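Local coordinates for transcriptional regulator, GntR family (Ralstonia eutropha, PDB 3IHU), which probably binds DNA as a transcription factor of the GntR family, pairing a winged helix-turn-helix domain with a helical FCD domain, at residues V21-M26 and L60-A65; A77-L82 and M166-A171; L101-T106 and G196-A201. All blocks are in the same frame, centred on the assembly; numbering follows the deposited sequence.

Interactions 1 and 2 are neighbours, and interaction 3 lies on the opposite side of the chain's centre. Interaction 1 is buried and joins two helices of the winged helix-turn-helix domain. Interaction 2 is partly buried and joins the end of the wing to the FCD domain. The two touch where Met26 packs on Pro167 and Leu60 on Ala77. Interaction 3 is also partly buried and joins two helices within the FCD domain. Its centre is about 29 Å from each of the others. Interaction 1 is apolar with one cation-pi stack. Interaction 2 is van der Waals packing, mostly of aliphatic side chains. Interaction 3 adds a salt bridge and a water bridge.

Interaction 1: V21-M26 and L60-A65; sequences VFFGIM and LQRLAA
Leu63 and Arg62 of helix 53-65 pack on Phe22 and Ile25 of helix 17-31. Both helices belong to the winged helix-turn-helix domain of the GntR family. Helix 53-65 is in the position of the recognition helix, which in this family probably reads DNA. The two segments cross at -52°, with their axes 9.4 Å apart.

Leu63 is a knob in a hole formed by Val21, Phe22, Ile25 and Met26. Its two methyls divide the work. CD1 goes to Ile25, where it meets Ile25 CD1 at 3.6 Å. CD2 lies between Phe22 and Met26, 3.7 Å from Phe22 CD1 and 4.0 Å from the selenium of Met26, a selenomethionine. The Met26 and Leu63 side chains run antiparallel past one another. Ile25 CD1 also comes near Leu60 CD2, so this methyl lies near two leucines one turn apart on the partner helix, with the closer contact to Leu63.

Phe22 holds its CG opposite the backbone N (chi1 -179°), which carries the ring out to helix 53-65. Arg62 then covers one face of that ring. Its CB is 3.6 Å from Phe22 CD1. A bend at chi3 turns the guanidinium back over the ring. The two planes are nearly parallel, 21° apart, and Arg62 CZ is 4.3 Å from the ring centroid. This is a stacked cation-pi contact. The same guanidinium is held by helix 17-31: NH1 makes a salt bridge to Asp19 and a hydrogen bond to Ser18. These bonds probably limit its rotation and help keep it flat on Phe22.

Val21 and Ile25 also touch Phe49 of helix 42-49, and Leu60 touches Leu45, so all three helices share this core. Over the face of the ring, Arg62 NH2 lies 3.5 Å from Phe22 CD2.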
# COMPACT_ATOMS: atom_id res chain seq x y z
N VAL A 21 10.86 -10.55 5.06
CA VAL A 21 9.89 -10.50 6.19
C VAL A 21 9.15 -9.15 6.26
O VAL A 21 7.92 -9.08 6.54
CB VAL A 21 10.61 -10.78 7.52
CG1 VAL A 21 9.63 -10.78 8.65
CG2 VAL A 21 11.39 -12.11 7.43
N PHE A 22 9.89 -8.08 6.07
CA PHE A 22 9.29 -6.73 6.13
C PHE A 22 8.18 -6.59 5.08
O PHE A 22 7.04 -6.26 5.41
CB PHE A 22 10.36 -5.69 5.90
CG PHE A 22 9.87 -4.26 5.97
CD1 PHE A 22 9.63 -3.65 7.18
CD2 PHE A 22 9.71 -3.52 4.80
CE1 PHE A 22 9.22 -2.32 7.24
CE2 PHE A 22 9.29 -2.18 4.87
CZ PHE A 22 9.05 -1.61 6.09
N PHE A 23 8.51 -6.91 3.84
CA PHE A 23 7.53 -6.81 2.77
C PHE A 23 6.51 -7.95 2.78
O PHE A 23 5.34 -7.74 2.42
CB PHE A 23 8.23 -6.65 1.43
CG PHE A 23 8.95 -5.34 1.29
CD1 PHE A 23 8.22 -4.14 1.21
CD2 PHE A 23 10.33 -5.28 1.26
CE1 PHE A 23 8.87 -2.90 1.09
CE2 PHE A 23 10.99 -4.05 1.16
CZ PHE A 23 10.26 -2.87 1.07
N GLY A 24 6.94 -9.13 3.21
CA GLY A 24 6.04 -10.26 3.35
C GLY A 24 4.89 -10.05 4.32
O GLY A 24 3.76 -10.50 4.05
N ILE A 25 5.16 -9.38 5.45
CA ILE A 25 4.09 -9.16 6.42
C ILE A 25 3.17 -8.04 5.92
O ILE A 25 1.97 -8.10 6.06
CB ILE A 25 4.64 -8.89 7.82
CG1 ILE A 25 5.18 -10.20 8.42
CG2 ILE A 25 3.56 -8.29 8.70
CD1 ILE A 25 6.07 -9.97 9.64
N MSE A 26 3.75 -7.06 5.29
CA MSE A 26 2.95 -5.97 4.72
C MSE A 26 2.08 -6.47 3.57
O MSE A 26 0.88 -6.22 3.56
CB MSE A 26 3.82 -4.77 4.36
CG MSE A 26 3.71 -3.71 5.48
SE MSE A 26 5.05 -2.40 5.46
CE MSE A 26 5.67 -2.67 3.64
N LEU A 60 11.20 -7.03 12.13
CA LEU A 60 10.22 -6.65 13.14
C LEU A 60 10.50 -5.23 13.65
O LEU A 60 9.55 -4.44 13.80
CB LEU A 60 10.16 -7.65 14.31
CG LEU A 60 9.46 -8.97 13.92
CD1 LEU A 60 9.50 -10.03 15.01
CD2 LEU A 60 8.00 -8.72 13.47
N GLN A 61 11.78 -4.91 13.88
CA GLN A 61 12.18 -3.54 14.29
C GLN A 61 11.69 -2.54 13.26
O GLN A 61 11.11 -1.52 13.64
CB GLN A 61 13.72 -3.41 14.48
N ARG A 62 11.90 -2.83 11.98
CA ARG A 62 11.50 -1.92 10.90
C ARG A 62 9.97 -1.76 10.83
O ARG A 62 9.44 -0.66 10.56
CB ARG A 62 12.03 -2.39 9.56
CG ARG A 62 13.52 -2.18 9.33
CD ARG A 62 14.08 -3.08 8.24
NE ARG A 62 13.53 -2.75 6.93
CZ ARG A 62 13.73 -3.47 5.82
NH1 ARG A 62 14.46 -4.59 5.85
NH2 ARG A 62 13.20 -3.07 4.67
N LEU A 63 9.26 -2.87 11.04
CA LEU A 63 7.78 -2.87 11.05
C LEU A 63 7.22 -2.05 12.26
O LEU A 63 6.22 -1.32 12.11
CB LEU A 63 7.26 -4.31 11.09
CG LEU A 63 7.31 -5.07 9.78
CD1 LEU A 63 7.07 -6.56 10.00
CD2 LEU A 63 6.34 -4.44 8.71
N ALA A 64 7.86 -2.17 13.43
CA ALA A 64 7.54 -1.32 14.56
C ALA A 64 7.83 0.13 14.15
O ALA A 64 6.99 1.00 14.37
CB ALA A 64 8.29 -1.70 15.79
N ALA A 65 8.96 0.38 13.50
CA ALA A 65 9.25 1.76 13.05
C ALA A 65 8.12 2.35 12.21
O ALA A 65 7.81 3.53 12.38
CB ALA A 65 10.59 1.84 12.30

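Interaction 2: A77-L82 and M166-A171; sequences AVIRRL and MPIVHA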
# COMPACT_ATOMS: atom_id res chain seq x y z
N ALA A 77 5.93 -10.15 18.66
CA ALA A 77 5.30 -8.91 18.19
C ALA A 77 3.81 -9.13 18.01
O ALA A 77 3.36 -10.27 17.94
CB ALA A 77 5.94 -8.45 16.89
N VAL A 78 3.04 -8.05 17.96
CA VAL A 78 1.61 -8.14 17.72
C VAL A 78 1.33 -7.18 16.59
O VAL A 78 1.82 -6.08 16.58
CB VAL A 78 0.74 -7.90 19.04
CG1 VAL A 78 -0.75 -7.91 18.75
CG2 VAL A 78 1.01 -9.00 20.01
N ILE A 79 0.61 -7.61 15.57
CA ILE A 79 0.23 -6.70 14.53
C ILE A 79 -0.79 -5.70 15.15
O ILE A 79 -1.70 -6.09 15.88
CB ILE A 79 -0.33 -7.45 13.26
CG1 ILE A 79 0.72 -8.44 12.74
CG2 ILE A 79 -0.76 -6.45 12.18
CD1 ILE A 79 0.32 -9.15 11.41
N ARG A 80 -0.59 -4.44 14.89
CA ARG A 80 -1.46 -3.40 15.48
C ARG A 80 -2.89 -3.45 14.89
O ARG A 80 -3.09 -3.90 13.77
CB ARG A 80 -0.84 -2.01 15.26
CG ARG A 80 0.40 -1.80 16.15
CD ARG A 80 0.90 -0.33 16.15
NE ARG A 80 -0.06 0.55 16.81
CZ ARG A 80 -0.56 1.66 16.28
NH1 ARG A 80 -0.17 2.09 15.08
NH2 ARG A 80 -1.44 2.37 16.98
N ARG A 81 -3.86 -3.03 15.70
CA ARG A 81 -5.17 -2.62 15.23
C ARG A 81 -5.29 -1.18 15.55
O ARG A 81 -4.89 -0.78 16.62
CB ARG A 81 -6.30 -3.30 16.03
CG ARG A 81 -6.53 -4.74 15.77
CD ARG A 81 -7.88 -5.13 16.45
NE ARG A 81 -8.20 -6.56 16.27
CZ ARG A 81 -7.89 -7.53 17.14
NH1 ARG A 81 -7.25 -7.26 18.27
NH2 ARG A 81 -8.21 -8.79 16.87
N LEU A 82 -5.92 -0.39 14.68
CA LEU A 82 -6.05 1.03 14.88
C LEU A 82 -7.41 1.39 15.41
O LEU A 82 -8.42 0.88 14.99
CB LEU A 82 -5.80 1.77 13.55
CG LEU A 82 -4.47 1.40 12.84
CD1 LEU A 82 -4.27 2.23 11.57
CD2 LEU A 82 -3.30 1.60 13.74
N MSE A 166 -1.11 1.77 3.29
CA MSE A 166 -2.06 1.60 4.40
C MSE A 166 -2.48 0.17 4.69
O MSE A 166 -3.66 -0.14 4.70
CB MSE A 166 -3.31 2.43 4.13
CG MSE A 166 -3.07 3.85 4.19
SE MSE A 166 -4.76 4.66 4.06
CE MSE A 166 -4.91 4.76 2.12
N PRO A 167 -1.51 -0.71 4.93
CA PRO A 167 -1.80 -2.16 5.06
C PRO A 167 -2.74 -2.49 6.19
O PRO A 167 -3.65 -3.29 6.01
CB PRO A 167 -0.40 -2.79 5.27
CG PRO A 167 0.54 -1.62 5.56
CD PRO A 167 -0.07 -0.41 4.96
N ILE A 168 -2.57 -1.87 7.36
CA ILE A 168 -3.49 -2.13 8.46
C ILE A 168 -4.91 -1.69 8.14
O ILE A 168 -5.83 -2.47 8.30
CB ILE A 168 -3.10 -1.50 9.82
CG1 ILE A 168 -1.70 -1.91 10.22
CG2 ILE A 168 -4.08 -2.01 10.93
CD1 ILE A 168 -1.64 -3.33 10.60
N VAL A 169 -5.07 -0.46 7.67
CA VAL A 169 -6.37 0.07 7.23
C VAL A 169 -7.02 -0.86 6.18
O VAL A 169 -8.18 -1.25 6.30
CB VAL A 169 -6.22 1.52 6.66
CG1 VAL A 169 -7.56 2.05 6.14
CG2 VAL A 169 -5.66 2.44 7.70
N HIS A 170 -6.24 -1.25 5.19
CA HIS A 170 -6.74 -2.20 4.17
C HIS A 170 -7.36 -3.39 4.84
O HIS A 170 -8.48 -3.73 4.55
CB HIS A 170 -5.60 -2.66 3.26
CG HIS A 170 -6.05 -3.40 2.04
ND1 HIS A 170 -6.55 -4.69 2.09
CD2 HIS A 170 -6.06 -3.04 0.74
CE1 HIS A 170 -6.87 -5.09 0.87
NE2 HIS A 170 -6.60 -4.09 0.03
N ALA A 171 -6.63 -4.02 5.76
CA ALA A 171 -7.09 -5.24 6.42
C ALA A 171 -8.23 -5.01 7.37
O ALA A 171 -9.30 -5.60 7.25
CB ALA A 171 -5.88 -5.91 7.17
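Apolar side chains of Ile79, Leu82 and Ile168 join the DNA-binding domain to the FCD domain. One partner is the end of the wing strand 77-79 with the chain that leaves it. The other is the short helix 167-172. The closest backbone pair is Arg81 and Ile168, with CA atoms 7.0 Å apart.

Ile168 carries most of the contact, and its two branches reach different side chains. Its CD1 methyl reaches Ile79 and meets Ile79 CG2 at 3.6 Å. The same methyl is 3.5 Å from the carbonyl oxygen Arg80 O. The CG2 methyl of Ile168 faces the other end of the segment, 3.9 Å from Leu82 CG. It also lies 3.6 Å from Arg80 O, so both methyls border this one carbonyl. The torsions explain the split. CG2 lies opposite the backbone N, while CG1 sits beside that N (chi1 -55°), and chi2 of -71° bends CD1 round to the strand. Ile168 is thus a wedge between Ile79 and Leu82.

Leu82 extends the contact by one residue along the helix. Its CD1 touches Val169 CG2 at 4.1 Å, and the two side chains cross at about a right angle. The backbone of Leu82 adds a polar tie nearby, since its O accepts a hydrogen bond from Gln172 NE2.

The arginines contribute little here beyond their backbone. The side chain of Arg80 leads away and gives an NH1 hydrogen bond to Gly67 O.

Strand 77-79 is the central strand of the small three-stranded antiparallel sheet, between 39-40 and 69-71. Leu29 of helix 17-31 packs against both Ile79 and Ile168. On the FCD side, Leu82 rests on Thr87 of helix 84-105, and Met166 packs against the same helix.

Interaction 3: L101-T106 and G196-A201; sequences LARAAT and GEPDAA
Arg103 lies over Pro198 and runs beside Asp199, pointing the same way. Its chain is extended from CG to NE, with CG opposite the backbone N (chi1 -178°). Pro198 CB sits over the centre of one guanidinium face, 3.7 Å from CZ. Asp199 comes to the edge instead. Its OD1 lies in the guanidinium plane and takes a nearly straight bond of 2.8 Å from Arg103 NH1, through the anti lone pair. NH2 adds a weak bond to the same oxygen. The two flat groups are turned 43° apart. NH1 also forms a salt bridge with Glu202.

Thr106 packs on Gly196, just before helix 198-219, and on Ala201 within it. Its OG1 donates to Arg103 O at 2.7 Å, which fixes its rotation and leaves CG2 facing Ala201 CB, 3.6 Å away. Water 1 bridges Thr106 O and Gly196 O. Glu197 N-caps the helix, accepting from Asp199 N and Ala200 N.

Close packing of small residues completes the contact, with Ala102 CB 3.3 Å from Ala201 O. The contact joins the end of helix 84-105 to the start of helix 198-219 in the FCD domain. Val193 of helix 179-195 touches both Ala102 and Ala201.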
# COMPACT_ATOMS: atom_id res chain seq x y z
N LEU A 101 2.36 11.49 -4.78
CA LEU A 101 2.84 10.42 -5.66
C LEU A 101 2.38 10.63 -7.13
O LEU A 101 3.18 10.51 -8.08
CB LEU A 101 2.34 9.10 -5.15
CG LEU A 101 2.76 7.82 -5.88
CD1 LEU A 101 4.23 7.50 -5.66
CD2 LEU A 101 1.78 6.68 -5.56
N ALA A 102 1.08 10.86 -7.30
CA ALA A 102 0.45 11.11 -8.61
C ALA A 102 1.02 12.38 -9.20
O ALA A 102 1.39 12.43 -10.37
CB ALA A 102 -1.08 11.24 -8.46
N ARG A 103 1.06 13.45 -8.40
CA ARG A 103 1.64 14.69 -8.86
C ARG A 103 3.02 14.54 -9.40
O ARG A 103 3.32 14.99 -10.52
CB ARG A 103 1.65 15.73 -7.75
CG ARG A 103 2.19 17.11 -8.17
CD ARG A 103 2.37 18.06 -6.97
NE ARG A 103 2.68 19.36 -7.53
CZ ARG A 103 1.79 20.25 -7.95
NH1 ARG A 103 0.49 20.09 -7.77
NH2 ARG A 103 2.22 21.34 -8.54
N ALA A 104 3.89 13.88 -8.66
CA ALA A 104 5.28 13.75 -9.09
C ALA A 104 5.40 12.86 -10.35
O ALA A 104 6.31 13.06 -11.16
CB ALA A 104 6.16 13.22 -7.99
N ALA A 105 4.55 11.82 -10.45
CA ALA A 105 4.62 10.88 -11.54
C ALA A 105 4.41 11.55 -12.89
O ALA A 105 4.81 10.98 -13.90
CB ALA A 105 3.59 9.67 -11.38
N THR A 106 3.80 12.74 -12.92
CA THR A 106 3.64 13.49 -14.16
C THR A 106 4.95 13.82 -14.82
O THR A 106 5.00 14.07 -16.03
CB THR A 106 2.87 14.81 -14.03
OG1 THR A 106 3.56 15.69 -13.12
CG2 THR A 106 1.47 14.54 -13.62
N GLY A 196 -0.28 14.72 -17.63
CA GLY A 196 0.94 15.45 -17.38
C GLY A 196 0.77 16.70 -16.56
O GLY A 196 1.77 17.36 -16.28
N GLU A 197 -0.47 17.06 -16.22
CA GLU A 197 -0.70 18.29 -15.49
C GLU A 197 -0.67 18.01 -13.96
O GLU A 197 -1.49 17.26 -13.43
CB GLU A 197 -2.02 18.93 -15.91
CG GLU A 197 -2.08 20.48 -15.47
CD GLU A 197 -2.38 20.72 -13.98
OE1 GLU A 197 -3.50 20.37 -13.56
OE2 GLU A 197 -1.49 21.30 -13.26
N PRO A 198 0.32 18.60 -13.25
CA PRO A 198 0.52 18.17 -11.84
C PRO A 198 -0.63 18.42 -10.89
O PRO A 198 -0.92 17.55 -10.05
CB PRO A 198 1.79 18.91 -11.40
CG PRO A 198 2.15 19.86 -12.48
CD PRO A 198 1.46 19.41 -13.74
N ASP A 199 -1.31 19.56 -11.02
CA ASP A 199 -2.40 19.84 -10.10
C ASP A 199 -3.56 18.86 -10.23
O ASP A 199 -4.16 18.47 -9.22
CB ASP A 199 -2.94 21.26 -10.25
CG ASP A 199 -2.00 22.33 -9.71
OD1 ASP A 199 -1.01 22.07 -8.99
OD2 ASP A 199 -2.29 23.48 -10.03
N ALA A 200 -3.94 18.49 -11.46
CA ALA A 200 -5.05 17.56 -11.64
C ALA A 200 -4.59 16.15 -11.23
O ALA A 200 -5.38 15.39 -10.71
CB ALA A 200 -5.62 17.56 -13.07
N ALA A 201 -3.34 15.83 -11.47
CA ALA A 201 -2.81 14.56 -10.95
C ALA A 201 -2.89 14.49 -9.43
O ALA A 201 -3.39 13.52 -8.90
CB ALA A 201 -1.42 14.31 -11.42
O HOH W 1 4.47 16.72 -17.73